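Local coordinates for protein ADP-ribose pyrophosphatase (Streptococcus suis, PDB 3O8S) that probably hydrolyses ADP-ribose at its pyrophosphate linkage to AMP and ribose 5-phosphate, as a member of the Nudix hydrolase family, at residues 75-80 with 152-157; 84-89 with 115-120; 91-96 with 175-180. All blocks are in the same frame, centred on the assembly; numbering follows the deposited sequence.

Contact 1 of 3, residues 75-80 with 152-157; sequences AAIFQE and CRLLGG. With EDO (1,2-ethanediol), chain D.
A75 and C152 begin a contact that illustrates how two parallel strands can part company within the mixed sheet of a Nudix fold. The methyl group of A75 lies against C152 SG, at 3.8 Å from CB. From A76 the backbone provides the direct link: its carbonyl O accepts the amide of C152 over 2.9 Å, with the N-H pointing almost straight at the oxygen (178°) while the donor stands 30° off the carbonyl plane. Beyond this point the segments splay, their axes running 54° apart. I77 spans the widening gap with both branches. CG2, placed anti to the backbone N, reaches CB of L154 (3.9 Å), and CG1 leans on CB of C152. Backbone atoms too far apart to pair directly are joined through solvent. One water accepts from F78 N and donates to C152 O, and a second accepts from L154 N and donates to F78 O, so each carries one rung of the diverging ladder. Q79 bends at chi2, laying its amide across L154, with CD 3.6 Å from CD2. NE2 donates to F78 O at 2.9 Å, in the carbonyl plane on a lone pair; this ties the amide to its own strand, although the N-H is bent and the oxygen lies out of the Q79 amide plane. Around the contact, strand 82-87 borders A76 to F78, helix 186-197 covers A76 and F78, and V114 of helix 106-118 packs on A75 and I77. Strand 120-132 flanks 152-157 on its other edge, where L155 and G156 form a classic beta bulge opposite D121.

Contact 2 of 3, residues 84-89 with 115-120; sequences LLVQEN and KEEAGL. With EDO (1,2-ethanediol), chain C.
L84 and V86 of strand 82-87 meet A118 at the C-terminal end of helix 106-118, the helix that carries the Nudix signature; the sequence EEAGL at 116-120 matches the closing part of that motif. The fit is one of small bumps and shallow hollows. The single methyl of A118 enters the notch between two strand side chains, with CB 3.7 Å from L84 CD2 and 3.9 Å from V86 CG1. Such a short side chain lets the helix end come close to the sheet: the alpha carbons of V86 and A118 are 6.7 Å apart. L84 extends with CG anti to its backbone N (chi1 179°), and this carries its methyls past A118 to meet L120 tip to tip, CD2 to CD1 at 3.8 Å. On the other flank V86 CG1 rests on the carbonyl O of E117, an oxygen that also receives a hydrogen bond from T165 OG1. The carboxylate of E117 passes beside V86 and is bound through OE1 by G97 N, just ahead of the glycine that opens the signature. Between the two contact points of A118 and L120, G119 turns the chain out of the helix at positive phi (73°) and sends L120 back toward the strand. Next to the meeting point of the leucines lies a 1,2-ethanediol, probably from the crystallisation liquor, whose O1 is 3.5 Å from L84 CD1 and donates to A118 O over 3.0 Å.

Contact 3 of 3, residues 91-96 with 175-180; sequences GLWSLP and DLPPLY. With EDO (1,2-ethanediol), chain F.
A single beta bridge between W93 and L179 fastens the loop following strand 167-171 to the start of strand 93-99, a small example of sheet pairing extended to a segment without regular structure. Both polar backbone atoms of W93 are used. Its N donates to P178 O (2.8 Å) in the carbonyl plane, though the N-H is bent, at 145°; its O accepts the amide of Y180 over 3.0 Å in a straighter bond of 167°. The same carbonyl receives a CA-H...O contact from L179. P177 and the carbonyl of P178 border the indole of W93. P177 lies over one face, CB standing 3.7 Å from the centroid of the five-membered ring and only 15° off its normal, a CH-pi contact. At the ring edge, in its plane, P178 O comes within 3.2 Å of CD1, so this one oxygen meets both backbone and side chain of the tryptophan. L92 crosses P178 obliquely, CD2 near its CB, and meets Y180 at about a right angle, CB to CB at 3.9 Å. F171 adds an edge-to-face contact to the indole, and K183 a cation-pi contact to the Y180 ring. S94 OG hydrogen-bonds O2 of a 1,2-ethanediol (2.6 Å) that also binds R74 and K183. Both direct polar links are main-chain bonds, supplemented by apolar and CH-pi contacts, implying a register fixed by the W93 backbone.

Overall arrangement
The three contacts meet around one sheet. Contacts 1 and 2 have centres about 12 Å apart and are joined by a probable hydrogen bond from L84 N to I77 O (2.8 Å), while L154 and L120 pack together. Contacts 2 and 3, with centres about 11 Å apart, are joined by a probable hydrogen bond from V86 N to S94 O (2.7 Å). E117 OE1 also packs on P96 CA (3.2 Å), a second tie between them. Contacts 1 and 3 are farther apart, about 16 Å between centres, yet A75 N reaches P96 O. Strands 70-79, 82-87 and 93-99 therefore bring together contacts far apart in sequence. Contact 2 lies at the Nudix signature, probably the metal-binding catalytic element, as in relatives.

Contact 1 of 3, residues 75-80 with 152-157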
ATOM      1  N   ALA A  75      -2.805  -7.775  -9.887  1.00 43.95           N
ATOM      2  CA  ALA A  75      -1.895  -7.287 -10.923  1.00 42.93           C
ATOM      3  C   ALA A  75      -2.666  -6.787 -12.140  1.00 44.21           C
ATOM      4  O   ALA A  75      -3.531  -7.488 -12.648  1.00 43.94           O
ATOM      5  CB  ALA A  75      -0.917  -8.378 -11.333  1.00 44.48           C
ATOM      6  N   ALA A  76      -2.358  -5.568 -12.589  1.00 40.15           N
ATOM      7  CA  ALA A  76      -2.974  -4.952 -13.772  1.00 40.48           C
ATOM      8  C   ALA A  76      -1.935  -4.917 -14.893  1.00 43.01           C
ATOM      9  O   ALA A  76      -0.943  -4.216 -14.770  1.00 42.63           O
ATOM     10  CB  ALA A  76      -3.450  -3.546 -13.437  1.00 40.70           C
ATOM     11  N   ILE A  77      -2.128  -5.716 -15.934  1.00 41.02           N
ATOM     12  CA  ILE A  77      -1.198  -5.858 -17.065  1.00 41.15           C
ATOM     13  C   ILE A  77      -1.888  -5.384 -18.339  1.00 43.93           C
ATOM     14  O   ILE A  77      -2.959  -5.865 -18.667  1.00 43.63           O
ATOM     15  CB  ILE A  77      -0.706  -7.346 -17.185  1.00 44.77           C
ATOM     16  CG1 ILE A  77      -0.114  -7.865 -15.841  1.00 44.08           C
ATOM     17  CG2 ILE A  77       0.313  -7.540 -18.364  1.00 45.43           C
ATOM     18  CD1 ILE A  77      -0.381  -9.368 -15.609  1.00 54.90           C
ATOM     19  N   PHE A  78      -1.252  -4.472 -19.076  1.00 41.60           N
ATOM     20  CA  PHE A  78      -1.832  -3.917 -20.307  1.00 41.92           C
ATOM     21  C   PHE A  78      -1.000  -4.205 -21.553  1.00 49.36           C
ATOM     22  O   PHE A  78       0.224  -4.210 -21.506  1.00 49.43           O
ATOM     23  CB  PHE A  78      -2.036  -2.383 -20.162  1.00 41.56           C
ATOM     24  CG  PHE A  78      -3.070  -2.016 -19.117  1.00 41.71           C
ATOM     25  CD1 PHE A  78      -2.703  -1.819 -17.789  1.00 42.85           C
ATOM     26  CD2 PHE A  78      -4.417  -1.914 -19.451  1.00 44.98           C
ATOM     27  CE1 PHE A  78      -3.668  -1.501 -16.814  1.00 43.60           C
ATOM     28  CE2 PHE A  78      -5.376  -1.592 -18.481  1.00 47.54           C
ATOM     29  CZ  PHE A  78      -4.997  -1.418 -17.161  1.00 43.01           C
ATOM     30  N   GLN A  79      -1.689  -4.409 -22.668  1.00 47.65           N
ATOM     31  CA  GLN A  79      -1.147  -4.572 -24.017  1.00 49.08           C
ATOM     32  C   GLN A  79      -2.146  -3.875 -24.936  1.00 54.46           C
ATOM     33  O   GLN A  79      -3.322  -4.236 -24.912  1.00 55.52           O
ATOM     34  CB  GLN A  79      -0.910  -6.066 -24.380  1.00 51.04           C
ATOM     35  CG  GLN A  79       0.312  -6.698 -23.659  1.00 54.14           C
ATOM     36  CD  GLN A  79       1.662  -6.097 -24.046  1.00 66.65           C
ATOM     37  OE1 GLN A  79       2.166  -6.299 -25.149  1.00 62.97           O
ATOM     38  NE2 GLN A  79       2.293  -5.361 -23.141  1.00 50.17           N
ATOM     39  N   GLU A  80      -1.727  -2.795 -25.621  1.00 51.84           N
ATOM     40  CA  GLU A  80      -2.594  -1.959 -26.479  1.00 55.41           C
ATOM     41  C   GLU A  80      -3.788  -1.382 -25.677  1.00 60.64           C
ATOM     42  O   GLU A  80      -4.903  -1.302 -26.202  1.00 63.41           O
ATOM     43  CB  GLU A  80      -3.110  -2.746 -27.698  1.00 59.44           C
ATOM     44  CG  GLU A  80      -2.221  -2.653 -28.923  1.00 76.51           C
ATOM     45  CD  GLU A  80      -1.010  -3.561 -28.937  1.00102.10           C
ATOM     46  OE1 GLU A  80      -1.100  -4.706 -28.436  1.00 89.31           O
ATOM     47  OE2 GLU A  80       0.021  -3.139 -29.505  1.00108.94           O
ATOM     48  N   CYS A 152       1.671  -3.776 -13.514  1.00 41.56           N
ATOM     49  CA  CYS A 152       2.775  -4.633 -13.927  1.00 41.69           C
ATOM     50  C   CYS A 152       2.997  -4.482 -15.396  1.00 47.33           C
ATOM     51  O   CYS A 152       2.066  -4.276 -16.173  1.00 48.64           O
ATOM     52  CB  CYS A 152       2.541  -6.099 -13.569  1.00 42.46           C
ATOM     53  SG  CYS A 152       2.308  -6.436 -11.801  1.00 46.11           S
ATOM     54  N   ARG A 153       4.242  -4.636 -15.776  1.00 42.51           N
ATOM     55  CA  ARG A 153       4.701  -4.535 -17.122  1.00 41.60           C
ATOM     56  C   ARG A 153       4.964  -5.955 -17.628  1.00 43.19           C
ATOM     57  O   ARG A 153       5.656  -6.727 -16.953  1.00 41.69           O
ATOM     58  CB  ARG A 153       5.957  -3.659 -17.087  1.00 41.63           C
ATOM     59  CG  ARG A 153       6.671  -3.523 -18.393  1.00 55.63           C
ATOM     60  CD  ARG A 153       7.881  -2.625 -18.224  1.00 60.39           C
ATOM     61  NE  ARG A 153       8.521  -2.439 -19.515  1.00 58.06           N
ATOM     62  CZ  ARG A 153       9.515  -3.185 -19.972  1.00 65.98           C
ATOM     63  NH1 ARG A 153      10.069  -4.110 -19.201  1.00 54.24           N
ATOM     64  NH2 ARG A 153      10.007  -2.971 -21.182  1.00 58.03           N
ATOM     65  N   LEU A 154       4.392  -6.305 -18.794  1.00 39.64           N
ATOM     66  CA  LEU A 154       4.546  -7.642 -19.382  1.00 41.51           C
ATOM     67  C   LEU A 154       5.966  -7.880 -19.915  1.00 47.81           C
ATOM     68  O   LEU A 154       6.482  -7.058 -20.667  1.00 46.99           O
ATOM     69  CB  LEU A 154       3.527  -7.853 -20.530  1.00 42.43           C
ATOM     70  CG  LEU A 154       3.548  -9.246 -21.242  1.00 49.12           C
ATOM     71  CD1 LEU A 154       3.065 -10.373 -20.314  1.00 49.40           C
ATOM     72  CD2 LEU A 154       2.726  -9.227 -22.503  1.00 49.39           C
ATOM     73  N   LEU A 155       6.563  -9.040 -19.569  1.00 45.89           N
ATOM     74  CA  LEU A 155       7.859  -9.451 -20.090  1.00 45.61           C
ATOM     75  C   LEU A 155       7.617 -10.486 -21.163  1.00 49.92           C
ATOM     76  O   LEU A 155       8.159 -10.357 -22.239  1.00 51.10           O
ATOM     77  CB  LEU A 155       8.832  -9.971 -19.007  1.00 45.98           C
ATOM     78  CG  LEU A 155       9.184  -9.030 -17.822  1.00 49.09           C
ATOM     79  CD1 LEU A 155      10.153  -9.704 -16.884  1.00 50.42           C
ATOM     80  CD2 LEU A 155       9.763  -7.670 -18.285  1.00 48.53           C
ATOM     81  N   GLY A 156       6.740 -11.453 -20.905  1.00 46.65           N
ATOM     82  CA  GLY A 156       6.420 -12.507 -21.869  1.00 46.97           C
ATOM     83  C   GLY A 156       5.652 -13.642 -21.217  1.00 51.08           C
ATOM     84  O   GLY A 156       5.167 -13.506 -20.097  1.00 49.87           O
ATOM     85  N   GLY A 157       5.576 -14.763 -21.905  1.00 50.73           N
ATOM     86  CA  GLY A 157       4.928 -15.986 -21.436  1.00 52.29           C
ATOM     87  C   GLY A 157       3.637 -16.260 -22.156  1.00 58.38           C
ATOM     88  O   GLY A 157       3.298 -15.562 -23.108  1.00 60.19           O
TER
HETATM   89  C1  EDO D 208       1.898 -12.046 -24.813  1.00 85.74           C
HETATM   90  O1  EDO D 208       1.557 -13.251 -24.122  1.00 86.32           O
HETATM   91  C2  EDO D 208       0.636 -11.248 -25.124  1.00 85.07           C
HETATM   92  O2  EDO D 208       0.969  -9.995 -25.743  1.00 91.04           O
HETATM   93  O   HOH W   1       2.833  -4.254 -20.082  1.00 40.77           O
HETATM   94  O   HOH W   2       1.091  -3.212 -18.290  1.00 42.61           O

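Contact 2 of 3, residues 84-89 with 115-120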
ATOM      1  N   LEU A  84      -5.203  -7.561 -18.866  1.00 45.53           N
ATOM      2  CA  LEU A  84      -5.185  -9.022 -18.738  1.00 46.57           C
ATOM      3  C   LEU A  84      -6.120  -9.498 -17.593  1.00 49.76           C
ATOM      4  O   LEU A  84      -5.987  -9.071 -16.434  1.00 48.69           O
ATOM      5  CB  LEU A  84      -3.776  -9.615 -18.544  1.00 45.77           C
ATOM      6  CG  LEU A  84      -3.831 -11.150 -18.378  1.00 52.41           C
ATOM      7  CD1 LEU A  84      -3.558 -11.912 -19.663  1.00 51.82           C
ATOM      8  CD2 LEU A  84      -3.081 -11.613 -17.178  1.00 56.36           C
ATOM      9  N   LEU A  85      -7.026 -10.419 -17.924  1.00 46.61           N
ATOM     10  CA  LEU A  85      -7.958 -11.024 -16.961  1.00 47.31           C
ATOM     11  C   LEU A  85      -7.837 -12.529 -17.024  1.00 54.21           C
ATOM     12  O   LEU A  85      -7.549 -13.079 -18.089  1.00 54.10           O
ATOM     13  CB  LEU A  85      -9.424 -10.589 -17.195  1.00 48.26           C
ATOM     14  CG  LEU A  85      -9.707  -9.080 -17.098  1.00 50.29           C
ATOM     15  CD1 LEU A  85     -11.028  -8.738 -17.700  1.00 52.20           C
ATOM     16  CD2 LEU A  85      -9.585  -8.549 -15.674  1.00 49.32           C
ATOM     17  N   VAL A  86      -8.012 -13.185 -15.871  1.00 52.48           N
ATOM     18  CA  VAL A  86      -7.966 -14.637 -15.743  1.00 54.14           C
ATOM     19  C   VAL A  86      -9.350 -15.126 -15.329  1.00 62.78           C
ATOM     20  O   VAL A  86     -10.043 -14.460 -14.545  1.00 62.81           O
ATOM     21  CB  VAL A  86      -6.839 -15.163 -14.814  1.00 56.84           C
ATOM     22  CG1 VAL A  86      -5.467 -14.986 -15.467  1.00 54.27           C
ATOM     23  CG2 VAL A  86      -6.875 -14.512 -13.429  1.00 55.74           C
ATOM     24  N   GLN A  87      -9.767 -16.263 -15.890  1.00 62.44           N
ATOM     25  CA  GLN A  87     -11.079 -16.839 -15.617  1.00 65.02           C
ATOM     26  C   GLN A  87     -10.968 -17.986 -14.629  1.00 72.96           C
ATOM     27  O   GLN A  87     -10.086 -18.841 -14.767  1.00 72.98           O
ATOM     28  CB  GLN A  87     -11.722 -17.328 -16.920  1.00 67.84           C
ATOM     29  CG  GLN A  87     -13.210 -17.640 -16.802  1.00 79.31           C
ATOM     30  CD  GLN A  87     -13.759 -18.272 -18.051  1.00 85.26           C
ATOM     31  OE1 GLN A  87     -13.080 -19.037 -18.737  1.00 78.30           O
ATOM     32  NE2 GLN A  87     -15.006 -17.965 -18.369  1.00 73.34           N
ATOM     33  N   GLU A  88     -11.912 -18.030 -13.665  1.00 71.25           N
ATOM     34  CA  GLU A  88     -11.987 -19.061 -12.641  1.00 72.93           C
ATOM     35  C   GLU A  88     -13.087 -20.079 -12.967  1.00 80.35           C
ATOM     36  O   GLU A  88     -13.889 -19.829 -13.870  1.00 80.29           O
ATOM     37  CB  GLU A  88     -12.216 -18.415 -11.272  1.00 73.40           C
ATOM     38  CG  GLU A  88     -10.952 -17.821 -10.692  1.00 76.74           C
ATOM     39  CD  GLU A  88     -11.183 -17.055  -9.409  1.00 93.64           C
ATOM     40  OE1 GLU A  88     -11.759 -15.945  -9.475  1.00 82.10           O
ATOM     41  OE2 GLU A  88     -10.764 -17.551  -8.339  1.00 87.15           O
ATOM     42  N   ASN A  89     -13.120 -21.226 -12.235  1.00 80.36           N
ATOM     43  CA  ASN A  89     -14.083 -22.336 -12.426  1.00 85.22           C
ATOM     44  C   ASN A  89     -15.548 -21.867 -12.553  1.00 90.16           C
ATOM     45  O   ASN A  89     -16.286 -22.430 -13.357  1.00 93.28           O
ATOM     46  CB  ASN A  89     -13.988 -23.362 -11.284  1.00 91.09           C
ATOM     47  CG  ASN A  89     -12.742 -24.220 -11.278  1.00122.35           C
ATOM     48  OD1 ASN A  89     -11.939 -24.229 -12.220  1.00116.58           O
ATOM     49  ND2 ASN A  89     -12.561 -24.980 -10.207  1.00118.71           N
ATOM     50  N   LYS A 115       2.604 -15.403 -12.666  1.00 51.62           N
ATOM     51  CA  LYS A 115       3.252 -16.572 -13.268  1.00 53.52           C
ATOM     52  C   LYS A 115       2.385 -17.823 -13.105  1.00 60.26           C
ATOM     53  O   LYS A 115       2.108 -18.496 -14.093  1.00 60.43           O
ATOM     54  CB  LYS A 115       4.658 -16.811 -12.688  1.00 56.20           C
ATOM     55  CG  LYS A 115       5.431 -17.939 -13.388  1.00 62.80           C
ATOM     56  CD  LYS A 115       5.710 -17.619 -14.868  1.00 65.92           C
ATOM     57  CE  LYS A 115       6.533 -18.663 -15.568  1.00 73.87           C
ATOM     58  NZ  LYS A 115       6.957 -18.193 -16.912  1.00 86.13           N
ATOM     59  N   GLU A 116       1.916 -18.088 -11.875  1.00 59.00           N
ATOM     60  CA  GLU A 116       1.096 -19.253 -11.528  1.00 62.00           C
ATOM     61  C   GLU A 116      -0.297 -19.235 -12.150  1.00 64.26           C
ATOM     62  O   GLU A 116      -0.798 -20.287 -12.508  1.00 66.30           O
ATOM     63  CB  GLU A 116       0.942 -19.354 -10.003  1.00 65.02           C
ATOM     64  CG  GLU A 116       2.193 -19.846  -9.293  1.00 79.69           C
ATOM     65  CD  GLU A 116       2.167 -19.806  -7.775  1.00102.34           C
ATOM     66  OE1 GLU A 116       1.196 -19.267  -7.191  1.00 95.61           O
ATOM     67  OE2 GLU A 116       3.136 -20.315  -7.169  1.00 96.12           O
ATOM     68  N   GLU A 117      -0.937 -18.065 -12.235  1.00 58.40           N
ATOM     69  CA  GLU A 117      -2.314 -17.947 -12.720  1.00 57.33           C
ATOM     70  C   GLU A 117      -2.445 -17.655 -14.221  1.00 57.84           C
ATOM     71  O   GLU A 117      -3.439 -18.078 -14.812  1.00 56.49           O
ATOM     72  CB  GLU A 117      -3.046 -16.841 -11.942  1.00 56.50           C
ATOM     73  CG  GLU A 117      -3.289 -17.208 -10.488  1.00 61.05           C
ATOM     74  CD  GLU A 117      -3.692 -16.083  -9.560  1.00 69.06           C
ATOM     75  OE1 GLU A 117      -4.244 -15.069 -10.043  1.00 58.70           O
ATOM     76  OE2 GLU A 117      -3.474 -16.226  -8.338  1.00 57.87           O
ATOM     77  N   ALA A 118      -1.488 -16.905 -14.821  1.00 50.93           N
ATOM     78  CA  ALA A 118      -1.595 -16.498 -16.223  1.00 49.37           C
ATOM     79  C   ALA A 118      -0.451 -17.007 -17.129  1.00 52.33           C
ATOM     80  O   ALA A 118      -0.539 -16.835 -18.357  1.00 51.16           O
ATOM     81  CB  ALA A 118      -1.682 -14.973 -16.306  1.00 47.29           C
ATOM     82  N   GLY A 119       0.565 -17.639 -16.528  1.00 48.68           N
ATOM     83  CA  GLY A 119       1.744 -18.155 -17.220  1.00 49.68           C
ATOM     84  C   GLY A 119       2.675 -17.038 -17.670  1.00 54.36           C
ATOM     85  O   GLY A 119       3.590 -17.266 -18.469  1.00 54.65           O
ATOM     86  N   LEU A 120       2.465 -15.820 -17.136  1.00 48.62           N
ATOM     87  CA  LEU A 120       3.209 -14.660 -17.579  1.00 48.23           C
ATOM     88  C   LEU A 120       4.302 -14.183 -16.638  1.00 52.46           C
ATOM     89  O   LEU A 120       4.114 -14.132 -15.424  1.00 52.74           O
ATOM     90  CB  LEU A 120       2.234 -13.477 -17.846  1.00 46.58           C
ATOM     91  CG  LEU A 120       1.050 -13.756 -18.817  1.00 52.44           C
ATOM     92  CD1 LEU A 120       0.177 -12.510 -18.978  1.00 52.65           C
ATOM     93  CD2 LEU A 120       1.536 -14.230 -20.180  1.00 51.92           C
TER
HETATM   94  C1  EDO C 207      -1.636 -15.393 -21.521  1.00 65.13           C
HETATM   95  O1  EDO C 207      -2.121 -15.114 -20.181  1.00 65.27           O
HETATM   96  C2  EDO C 207      -1.565 -14.189 -22.458  1.00 60.30           C
HETATM   97  O2  EDO C 207      -2.874 -13.853 -22.925  1.00 66.15           O

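Contact 3 of 3, residues 91-96 with 175-180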
ATOM      1  N   GLY A  91     -16.642 -19.255 -13.978  1.00 79.59           N
ATOM      2  CA  GLY A  91     -16.786 -18.480 -15.212  1.00 78.00           C
ATOM      3  C   GLY A  91     -16.595 -16.970 -15.114  1.00 76.12           C
ATOM      4  O   GLY A  91     -16.809 -16.263 -16.104  1.00 73.88           O
ATOM      5  N   LEU A  92     -16.245 -16.455 -13.921  1.00 70.23           N
ATOM      6  CA  LEU A  92     -16.012 -15.022 -13.712  1.00 67.19           C
ATOM      7  C   LEU A  92     -14.544 -14.678 -13.938  1.00 67.96           C
ATOM      8  O   LEU A  92     -13.664 -15.536 -13.790  1.00 66.25           O
ATOM      9  CB  LEU A  92     -16.474 -14.537 -12.327  1.00 67.07           C
ATOM     10  CG  LEU A  92     -17.978 -14.706 -12.005  1.00 73.76           C
ATOM     11  CD1 LEU A  92     -18.235 -14.361 -10.563  1.00 74.23           C
ATOM     12  CD2 LEU A  92     -18.863 -13.843 -12.912  1.00 72.85           C
ATOM     13  N   TRP A  93     -14.299 -13.419 -14.322  1.00 62.83           N
ATOM     14  CA  TRP A  93     -12.980 -12.922 -14.680  1.00 59.03           C
ATOM     15  C   TRP A  93     -12.435 -11.930 -13.679  1.00 62.05           C
ATOM     16  O   TRP A  93     -13.169 -11.110 -13.102  1.00 62.84           O
ATOM     17  CB  TRP A  93     -13.018 -12.300 -16.074  1.00 57.23           C
ATOM     18  CG  TRP A  93     -13.382 -13.294 -17.147  1.00 60.29           C
ATOM     19  CD1 TRP A  93     -14.624 -13.800 -17.410  1.00 66.51           C
ATOM     20  CD2 TRP A  93     -12.488 -13.916 -18.080  1.00 59.14           C
ATOM     21  NE1 TRP A  93     -14.565 -14.671 -18.467  1.00 67.32           N
ATOM     22  CE2 TRP A  93     -13.269 -14.748 -18.914  1.00 66.03           C
ATOM     23  CE3 TRP A  93     -11.107 -13.814 -18.326  1.00 57.52           C
ATOM     24  CZ2 TRP A  93     -12.706 -15.520 -19.940  1.00 65.78           C
ATOM     25  CZ3 TRP A  93     -10.551 -14.569 -19.344  1.00 59.63           C
ATOM     26  CH2 TRP A  93     -11.346 -15.416 -20.138  1.00 63.40           C
ATOM     27  N   SER A  94     -11.130 -12.027 -13.447  1.00 54.91           N
ATOM     28  CA  SER A  94     -10.499 -11.138 -12.497  1.00 51.62           C
ATOM     29  C   SER A  94      -9.032 -10.905 -12.853  1.00 53.52           C
ATOM     30  O   SER A  94      -8.445 -11.630 -13.655  1.00 53.21           O
ATOM     31  CB  SER A  94     -10.632 -11.691 -11.073  1.00 53.02           C
ATOM     32  OG  SER A  94     -10.000 -12.948 -10.898  1.00 57.22           O
ATOM     33  N   LEU A  95      -8.459  -9.874 -12.267  1.00 50.13           N
ATOM     34  CA  LEU A  95      -7.042  -9.601 -12.390  1.00 49.52           C
ATOM     35  C   LEU A  95      -6.288 -10.706 -11.673  1.00 54.79           C
ATOM     36  O   LEU A  95      -6.755 -11.149 -10.603  1.00 54.27           O
ATOM     37  CB  LEU A  95      -6.688  -8.251 -11.725  1.00 47.82           C
ATOM     38  CG  LEU A  95      -7.280  -6.978 -12.286  1.00 51.18           C
ATOM     39  CD1 LEU A  95      -6.910  -5.797 -11.394  1.00 49.12           C
ATOM     40  CD2 LEU A  95      -6.798  -6.749 -13.692  1.00 51.60           C
ATOM     41  N   PRO A  96      -5.112 -11.139 -12.176  1.00 51.20           N
ATOM     42  CA  PRO A  96      -4.338 -12.138 -11.420  1.00 52.50           C
ATOM     43  C   PRO A  96      -4.028 -11.577 -10.034  1.00 57.19           C
ATOM     44  O   PRO A  96      -3.850 -10.365  -9.871  1.00 54.08           O
ATOM     45  CB  PRO A  96      -3.070 -12.333 -12.270  1.00 53.05           C
ATOM     46  CG  PRO A  96      -3.482 -11.929 -13.640  1.00 56.47           C
ATOM     47  CD  PRO A  96      -4.427 -10.770 -13.431  1.00 51.26           C
ATOM     48  N   ASP A 175     -15.485  -3.477 -23.592  1.00 78.02           N
ATOM     49  CA  ASP A 175     -16.102  -4.785 -23.824  1.00 78.79           C
ATOM     50  C   ASP A 175     -15.502  -5.834 -22.856  1.00 76.03           C
ATOM     51  O   ASP A 175     -14.813  -6.773 -23.257  1.00 73.33           O
ATOM     52  CB  ASP A 175     -15.955  -5.189 -25.308  1.00 83.03           C
ATOM     53  CG  ASP A 175     -16.649  -6.473 -25.702  1.00 95.90           C
ATOM     54  OD1 ASP A 175     -17.749  -6.744 -25.168  1.00 99.12           O
ATOM     55  OD2 ASP A 175     -16.091  -7.211 -26.537  1.00103.43           O
ATOM     56  N   LEU A 176     -15.770  -5.640 -21.561  1.00 70.42           N
ATOM     57  CA  LEU A 176     -15.266  -6.514 -20.507  1.00 66.89           C
ATOM     58  C   LEU A 176     -16.088  -7.820 -20.393  1.00 73.77           C
ATOM     59  O   LEU A 176     -17.301  -7.823 -20.656  1.00 76.11           O
ATOM     60  CB  LEU A 176     -15.267  -5.766 -19.160  1.00 64.54           C
ATOM     61  CG  LEU A 176     -14.216  -4.658 -18.983  1.00 64.99           C
ATOM     62  CD1 LEU A 176     -14.571  -3.742 -17.814  1.00 63.46           C
ATOM     63  CD2 LEU A 176     -12.812  -5.231 -18.833  1.00 61.91           C
ATOM     64  N   PRO A 177     -15.444  -8.938 -19.973  1.00 68.20           N
ATOM     65  CA  PRO A 177     -16.196 -10.188 -19.774  1.00 69.65           C
ATOM     66  C   PRO A 177     -16.882 -10.164 -18.388  1.00 73.69           C
ATOM     67  O   PRO A 177     -16.669  -9.174 -17.666  1.00 72.86           O
ATOM     68  CB  PRO A 177     -15.106 -11.256 -19.892  1.00 69.64           C
ATOM     69  CG  PRO A 177     -13.875 -10.584 -19.376  1.00 71.08           C
ATOM     70  CD  PRO A 177     -14.021  -9.102 -19.603  1.00 65.87           C
ATOM     71  N   PRO A 178     -17.702 -11.168 -17.957  1.00 69.64           N
ATOM     72  CA  PRO A 178     -18.320 -11.062 -16.611  1.00 69.32           C
ATOM     73  C   PRO A 178     -17.251 -11.063 -15.519  1.00 67.98           C
ATOM     74  O   PRO A 178     -16.351 -11.901 -15.534  1.00 65.71           O
ATOM     75  CB  PRO A 178     -19.265 -12.272 -16.519  1.00 74.98           C
ATOM     76  CG  PRO A 178     -18.902 -13.166 -17.641  1.00 80.12           C
ATOM     77  CD  PRO A 178     -18.106 -12.404 -18.659  1.00 73.57           C
ATOM     78  N   LEU A 179     -17.317 -10.088 -14.611  1.00 63.92           N
ATOM     79  CA  LEU A 179     -16.297  -9.894 -13.589  1.00 61.67           C
ATOM     80  C   LEU A 179     -16.665 -10.411 -12.217  1.00 65.88           C
ATOM     81  O   LEU A 179     -17.819 -10.350 -11.817  1.00 67.95           O
ATOM     82  CB  LEU A 179     -15.971  -8.393 -13.440  1.00 59.85           C
ATOM     83  CG  LEU A 179     -15.250  -7.657 -14.580  1.00 63.08           C
ATOM     84  CD1 LEU A 179     -15.258  -6.154 -14.303  1.00 61.86           C
ATOM     85  CD2 LEU A 179     -13.792  -8.117 -14.720  1.00 63.20           C
ATOM     86  N   TYR A 180     -15.645 -10.848 -11.463  1.00 60.65           N
ATOM     87  CA  TYR A 180     -15.785 -11.223 -10.059  1.00 61.87           C
ATOM     88  C   TYR A 180     -15.637  -9.869  -9.341  1.00 64.68           C
ATOM     89  O   TYR A 180     -14.510  -9.404  -9.114  1.00 61.32           O
ATOM     90  CB  TYR A 180     -14.701 -12.273  -9.681  1.00 61.81           C
ATOM     91  CG  TYR A 180     -14.901 -13.018  -8.366  1.00 65.57           C
ATOM     92  CD1 TYR A 180     -15.299 -12.347  -7.209  1.00 66.92           C
ATOM     93  CD2 TYR A 180     -14.570 -14.368  -8.252  1.00 68.08           C
ATOM     94  CE1 TYR A 180     -15.416 -13.014  -5.988  1.00 68.26           C
ATOM     95  CE2 TYR A 180     -14.670 -15.040  -7.034  1.00 70.59           C
ATOM     96  CZ  TYR A 180     -15.079 -14.354  -5.902  1.00 76.24           C
ATOM     97  OH  TYR A 180     -15.167 -15.009  -4.704  1.00 79.85           O
TER
HETATM   98  C1  EDO F 210      -7.654 -16.244  -9.547  1.00 66.10           C
HETATM   99  O1  EDO F 210      -7.293 -16.791  -8.274  1.00 71.21           O
HETATM  100  C2  EDO F 210      -7.482 -14.733  -9.504  1.00 62.76           C
HETATM  101  O2  EDO F 210      -8.680 -14.120  -9.024  1.00 64.76           O